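Local coordinates for PbSGBP-B lipoprotein (Prevotella bryantii B14, PDB 6D2Y), which probably binds polysaccharide at the cell surface, as a lipoprotein encoded in a polysaccharide utilization locus, at residues Y216-G221 / R455-K460; G221-F226 / A303-W308. One frame throughout, in Å; residues are numbered along the deposited sequence.

Interaction 1: Y216-G221 / R455-K460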
loop_
_atom_site.group_PDB
_atom_site.type_symbol
_atom_site.label_atom_id
_atom_site.label_comp_id
_atom_site.label_asym_id
_atom_site.label_seq_id
_atom_site.Cartn_x
_atom_site.Cartn_y
_atom_site.Cartn_z
ATOM N N TYR A 216 -3.188 -13.577 1.729
ATOM C CA TYR A 216 -2.944 -14.368 0.529
ATOM C C TYR A 216 -4.272 -14.757 -0.113
ATOM O O TYR A 216 -5.166 -15.256 0.574
ATOM C CB TYR A 216 -2.145 -15.620 0.885
ATOM C CG TYR A 216 -1.766 -16.444 -0.316
ATOM C CD1 TYR A 216 -1.270 -15.840 -1.464
ATOM C CD2 TYR A 216 -1.931 -17.822 -0.318
ATOM C CE1 TYR A 216 -0.923 -16.587 -2.569
ATOM C CE2 TYR A 216 -1.591 -18.578 -1.423
ATOM C CZ TYR A 216 -1.090 -17.953 -2.547
ATOM O OH TYR A 216 -0.747 -18.694 -3.655
HETATM N N MSE A 217 -4.398 -14.549 -1.427
HETATM C CA MSE A 217 -5.677 -14.731 -2.136
HETATM C C MSE A 217 -6.757 -13.860 -1.511
HETATM O O MSE A 217 -7.881 -14.316 -1.343
HETATM C CB MSE A 217 -6.158 -16.189 -2.101
HETATM C CG MSE A 217 -5.231 -17.253 -2.727
HETATM SE SE MSE A 217 -4.999 -17.361 -4.675
HETATM C CE MSE A 217 -3.132 -16.928 -5.023
ATOM N N ASP A 218 -6.419 -12.617 -1.172
ATOM C CA ASP A 218 -7.319 -11.769 -0.398
ATOM C C ASP A 218 -8.640 -11.550 -1.128
ATOM O O ASP A 218 -8.659 -11.137 -2.291
ATOM C CB ASP A 218 -6.645 -10.427 -0.114
ATOM C CG ASP A 218 -7.124 -9.790 1.171
ATOM O OD1 ASP A 218 -8.205 -10.174 1.665
ATOM O OD2 ASP A 218 -6.411 -8.905 1.687
ATOM N N ASN A 219 -9.752 -11.832 -0.438
ATOM C CA ASN A 219 -11.080 -11.587 -0.991
ATOM C C ASN A 219 -11.952 -10.767 -0.046
ATOM O O ASN A 219 -13.176 -10.735 -0.212
ATOM C CB ASN A 219 -11.779 -12.904 -1.349
ATOM C CG ASN A 219 -11.911 -13.845 -0.163
ATOM O OD1 ASN A 219 -11.634 -13.474 0.977
ATOM N ND2 ASN A 219 -12.341 -15.073 -0.432
ATOM N N ARG A 220 -11.358 -10.111 0.946
ATOM C CA ARG A 220 -12.135 -9.263 1.838
ATOM C C ARG A 220 -12.626 -8.023 1.101
ATOM O O ARG A 220 -11.893 -7.418 0.314
ATOM C CB ARG A 220 -11.306 -8.864 3.062
ATOM C CG ARG A 220 -10.592 -10.028 3.741
ATOM C CD ARG A 220 -9.643 -9.552 4.835
ATOM N NE ARG A 220 -8.458 -8.880 4.308
ATOM C CZ ARG A 220 -7.696 -8.054 5.017
ATOM N NH1 ARG A 220 -8.008 -7.786 6.278
ATOM N NH2 ARG A 220 -6.630 -7.488 4.467
ATOM N N GLY A 221 -13.877 -7.648 1.360
ATOM C CA GLY A 221 -14.474 -6.518 0.671
ATOM C C GLY A 221 -14.580 -6.721 -0.817
ATOM O O GLY A 221 -14.552 -5.750 -1.581
ATOM N N ARG A 455 -11.664 -4.890 -5.084
ATOM C CA ARG A 455 -12.124 -5.057 -3.712
ATOM C C ARG A 455 -11.796 -3.805 -2.909
ATOM O O ARG A 455 -10.986 -2.970 -3.320
ATOM C CB ARG A 455 -11.486 -6.289 -3.056
ATOM C CG ARG A 455 -9.959 -6.250 -3.021
ATOM C CD ARG A 455 -9.368 -7.578 -2.569
ATOM N NE ARG A 455 -7.906 -7.550 -2.514
ATOM C CZ ARG A 455 -7.110 -7.889 -3.524
ATOM N NH1 ARG A 455 -7.624 -8.281 -4.680
ATOM N NH2 ARG A 455 -5.793 -7.834 -3.381
ATOM N N VAL A 456 -12.436 -3.678 -1.746
ATOM C CA VAL A 456 -12.131 -2.620 -0.788
ATOM C C VAL A 456 -11.714 -3.270 0.525
ATOM O O VAL A 456 -12.409 -4.153 1.040
ATOM C CB VAL A 456 -13.311 -1.645 -0.592
ATOM C CG1 VAL A 456 -14.565 -2.365 -0.115
ATOM C CG2 VAL A 456 -12.923 -0.541 0.384
ATOM N N VAL A 457 -10.576 -2.830 1.060
ATOM C CA VAL A 457 -9.898 -3.542 2.144
ATOM C C VAL A 457 -9.389 -2.543 3.158
ATOM O O VAL A 457 -9.051 -1.394 2.820
ATOM C CB VAL A 457 -8.723 -4.390 1.600
ATOM C CG1 VAL A 457 -7.574 -3.501 1.142
ATOM C CG2 VAL A 457 -8.250 -5.446 2.592
ATOM N N PRO A 458 -9.358 -2.927 4.436
ATOM C CA PRO A 458 -8.804 -2.033 5.455
ATOM C C PRO A 458 -7.350 -1.688 5.171
ATOM O O PRO A 458 -6.579 -2.509 4.672
ATOM C CB PRO A 458 -8.942 -2.835 6.753
ATOM C CG PRO A 458 -10.064 -3.770 6.497
ATOM C CD PRO A 458 -10.004 -4.112 5.038
ATOM N N ASN A 459 -6.982 -0.446 5.499
ATOM C CA ASN A 459 -5.601 -0.013 5.312
ATOM C C ASN A 459 -4.649 -0.786 6.211
ATOM O O ASN A 459 -3.469 -0.940 5.881
ATOM C CB ASN A 459 -5.485 1.489 5.570
ATOM C CG ASN A 459 -6.046 2.316 4.435
ATOM O OD1 ASN A 459 -6.552 1.774 3.453
ATOM N ND2 ASN A 459 -5.966 3.635 4.564
ATOM N N LYS A 460 -5.137 -1.271 7.348
ATOM C CA LYS A 460 -4.367 -2.154 8.213
ATOM C C LYS A 460 -5.224 -3.354 8.613
ATOM O O LYS A 460 -6.222 -3.212 9.322
ATOM C CB LYS A 460 -3.873 -1.411 9.459
ATOM C CG LYS A 460 -3.478 0.042 9.226
ATOM C CD LYS A 460 -4.088 0.958 10.276
ATOM C CE LYS A 460 -3.925 2.422 9.895
ATOM N NZ LYS A 460 -4.458 3.332 10.948
ATOM O OXT LYS A 460 -4.940 -4.492 8.236
HETATM O O HOH W 1 -6.046 -7.108 -0.027
#
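R455 starts with CG between its backbone N and carbonyl carbon (chi1 59°), and from CG to NE its chain is extended. This carries it past R220 O and along D218, with R455 CD 3.6 Å from D218 O. The same oxygen lies over one face of the R455 guanidinium and accepts a hydrogen bond from W142. V457 CG2 comes over a face of the other arginine, 3.2 Å from R220 NH2. R220 is bent at chi3 (-71°) and grips D218 side-on. R220 NE donates to D218 OD1 at 3.0 Å, and R220 NH2 to D218 OD2 at 3.1 Å. Each D218 oxygen uses its syn lone pair and lies 7° out of the R220 guanidinium plane. D218 OD1 also accepts from R220 N, closing an Asx turn. The backbones meet where V456 N donates to G221 O at 3.0 Å. The loop between strands 208-215 and 222-224 is thus packed on the end of strand 449-458. R455 forms salt bridges with E141 and E316. Water 1 joins R455 NE to D218 OD2. The D218 carboxylate meets one arginine directly and another through water, which should favour its ionised form.

Interaction 2: G221-F226 / A303-W308. With MG (magnesium ion), chain B.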
loop_
_atom_site.group_PDB
_atom_site.type_symbol
_atom_site.label_atom_id
_atom_site.label_comp_id
_atom_site.label_asym_id
_atom_site.label_seq_id
_atom_site.Cartn_x
_atom_site.Cartn_y
_atom_site.Cartn_z
ATOM N N GLY A 221 -13.877 -7.648 1.360
ATOM C CA GLY A 221 -14.474 -6.518 0.671
ATOM C C GLY A 221 -14.580 -6.721 -0.817
ATOM O O GLY A 221 -14.552 -5.750 -1.581
HETATM N N MSE A 222 -14.679 -7.972 -1.244
HETATM C CA MSE A 222 -14.743 -8.358 -2.646
HETATM C C MSE A 222 -15.944 -7.744 -3.406
HETATM O O MSE A 222 -17.094 -7.924 -3.010
HETATM C CB MSE A 222 -14.760 -9.892 -2.735
HETATM C CG MSE A 222 -14.527 -10.343 -4.138
HETATM SE SE MSE A 222 -12.646 -10.149 -4.587
HETATM C CE MSE A 222 -12.942 -8.893 -5.983
ATOM N N LEU A 223 -15.675 -6.998 -4.480
ATOM C CA LEU A 223 -16.729 -6.384 -5.286
ATOM C C LEU A 223 -16.865 -7.004 -6.669
ATOM O O LEU A 223 -17.980 -7.339 -7.089
ATOM C CB LEU A 223 -16.500 -4.871 -5.426
ATOM C CG LEU A 223 -16.239 -4.092 -4.133
ATOM C CD1 LEU A 223 -15.236 -2.979 -4.368
ATOM C CD2 LEU A 223 -17.536 -3.537 -3.578
ATOM N N PHE A 224 -15.760 -7.158 -7.400
ATOM C CA PHE A 224 -15.778 -7.777 -8.728
ATOM C C PHE A 224 -14.589 -8.728 -8.825
ATOM O O PHE A 224 -13.452 -8.282 -8.987
ATOM C CB PHE A 224 -15.707 -6.741 -9.845
ATOM C CG PHE A 224 -16.744 -5.661 -9.761
ATOM C CD1 PHE A 224 -16.512 -4.512 -9.028
ATOM C CD2 PHE A 224 -17.933 -5.775 -10.459
ATOM C CE1 PHE A 224 -17.459 -3.508 -8.965
ATOM C CE2 PHE A 224 -18.884 -4.776 -10.404
ATOM C CZ PHE A 224 -18.647 -3.641 -9.656
ATOM N N ASP A 225 -14.847 -10.029 -8.727
ATOM C CA ASP A 225 -13.895 -11.030 -9.192
ATOM C C ASP A 225 -14.343 -11.663 -10.500
ATOM O O ASP A 225 -13.614 -12.484 -11.065
ATOM C CB ASP A 225 -13.666 -12.105 -8.118
ATOM C CG ASP A 225 -14.832 -13.067 -7.981
ATOM O OD1 ASP A 225 -15.960 -12.723 -8.390
ATOM O OD2 ASP A 225 -14.621 -14.171 -7.436
ATOM N N PHE A 226 -15.535 -11.295 -10.978
ATOM C CA PHE A 226 -16.089 -11.696 -12.269
ATOM C C PHE A 226 -16.318 -13.197 -12.368
ATOM O O PHE A 226 -16.473 -13.730 -13.470
ATOM C CB PHE A 226 -15.209 -11.203 -13.422
ATOM C CG PHE A 226 -14.961 -9.723 -13.387
ATOM C CD1 PHE A 226 -15.943 -8.837 -13.793
ATOM C CD2 PHE A 226 -13.758 -9.215 -12.925
ATOM C CE1 PHE A 226 -15.728 -7.474 -13.751
ATOM C CE2 PHE A 226 -13.538 -7.849 -12.880
ATOM C CZ PHE A 226 -14.529 -6.980 -13.290
ATOM N N ALA A 303 -20.097 -4.860 -0.291
ATOM C CA ALA A 303 -18.971 -4.812 0.628
ATOM C C ALA A 303 -19.152 -3.643 1.588
ATOM O O ALA A 303 -19.850 -2.670 1.290
ATOM C CB ALA A 303 -17.634 -4.683 -0.115
ATOM N N ASP A 304 -18.511 -3.750 2.749
ATOM C CA ASP A 304 -18.673 -2.755 3.803
ATOM C C ASP A 304 -17.734 -1.579 3.564
ATOM O O ASP A 304 -16.510 -1.736 3.597
ATOM C CB ASP A 304 -18.413 -3.378 5.171
ATOM C CG ASP A 304 -18.793 -2.454 6.310
ATOM O OD1 ASP A 304 -19.909 -2.600 6.852
ATOM O OD2 ASP A 304 -17.975 -1.577 6.659
ATOM N N PHE A 305 -18.311 -0.399 3.342
ATOM C CA PHE A 305 -17.549 0.819 3.112
ATOM C C PHE A 305 -17.535 1.743 4.324
ATOM O O PHE A 305 -17.077 2.885 4.209
ATOM C CB PHE A 305 -18.103 1.570 1.900
ATOM C CG PHE A 305 -17.689 0.988 0.577
ATOM C CD1 PHE A 305 -18.418 -0.037 -0.004
ATOM C CD2 PHE A 305 -16.578 1.474 -0.092
ATOM C CE1 PHE A 305 -18.042 -0.570 -1.223
ATOM C CE2 PHE A 305 -16.200 0.949 -1.312
ATOM C CZ PHE A 305 -16.931 -0.075 -1.878
ATOM N N SER A 306 -18.035 1.288 5.470
ATOM C CA SER A 306 -18.000 2.110 6.671
ATOM C C SER A 306 -16.557 2.419 7.050
ATOM O O SER A 306 -15.651 1.605 6.846
ATOM C CB SER A 306 -18.715 1.406 7.826
ATOM O OG SER A 306 -18.078 0.183 8.154
ATOM N N ASP A 307 -16.350 3.617 7.604
ATOM C CA ASP A 307 -15.015 4.110 7.940
ATOM C C ASP A 307 -14.092 4.019 6.726
ATOM O O ASP A 307 -13.009 3.431 6.770
ATOM C CB ASP A 307 -14.432 3.355 9.137
ATOM C CG ASP A 307 -15.292 3.479 10.382
ATOM O OD1 ASP A 307 -15.871 4.564 10.602
ATOM O OD2 ASP A 307 -15.385 2.493 11.143
ATOM N N TRP A 308 -14.547 4.618 5.621
ATOM C CA TRP A 308 -13.842 4.500 4.348
ATOM C C TRP A 308 -12.476 5.172 4.374
ATOM O O TRP A 308 -11.584 4.779 3.613
ATOM C CB TRP A 308 -14.697 5.085 3.225
ATOM C CG TRP A 308 -15.078 6.515 3.442
ATOM C CD1 TRP A 308 -14.343 7.619 3.118
ATOM C CD2 TRP A 308 -16.291 7.000 4.031
ATOM N NE1 TRP A 308 -15.023 8.761 3.469
ATOM C CE2 TRP A 308 -16.221 8.408 4.032
ATOM C CE3 TRP A 308 -17.429 6.382 4.558
ATOM C CZ2 TRP A 308 -17.246 9.205 4.538
ATOM C CZ3 TRP A 308 -18.445 7.175 5.060
ATOM C CH2 TRP A 308 -18.347 8.572 5.047
HETATM MG MG MG B . -11.476 -13.443 -11.640
HETATM O O HOH W 2 -11.043 -13.707 -9.689
#
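D304 OD2, between A303 and F305 in the chain, takes a salt bridge from K311 and a weak bond from S306 N at 3.1 Å. The residues on either side of D304 make the contact with 221-226. A303 CB lies 3.6 Å from G221 O. The same methyl is met by L223, whose CD2 is 3.6 Å from A303 CB. L223 points toward the loop, and with CG anti to the carbonyl carbon (chi1 -50°) its CD2 lies at the alanine methyl. L223 CD2 also reaches the edge of the F305 ring, near its plane, 3.8 Å from F305 CE1. L223 and F305 come from opposite directions. One leucine branch therefore touches both the methyl and the ring edge. L223 CD1 adds a longer approach to F305 CZ. The F305 ring stacks with F421. On the strand side, D225 O binds the magnesium ion at 2.4 Å, and water 2 is another ligand. D227, S255, N257 and D452 complete the protein ligands. L223 and F224 both face I454, so the short strand 222-224 contains a classic beta bulge. The arrangement is that of a bulged strand in a beta sandwich, packed on a loop at one end and leading into a metal site at the other.

Overall arrangement
The chain leaves strand 208-215, in the IPT/TIG region, and enters the loop 216-221. Interaction 1 joins this loop to the end of strand 449-458, more than 230 residues later, close to the C terminus. It therefore closes a loop that spans almost the whole xyloglucan-binding family region. Interaction 2 starts from the same G221 but closes a shorter loop, to 303-308 after helix 299-302. It falls within the larger loop. The two contacts share G221, and their centres are about 8 Å apart. They also touch through V456 with A303 and F305, and through R455 with L223. Together they tie the loop after strand 208-215 and the loop before strand 311-318 to the paired strands 222-224 and 449-458.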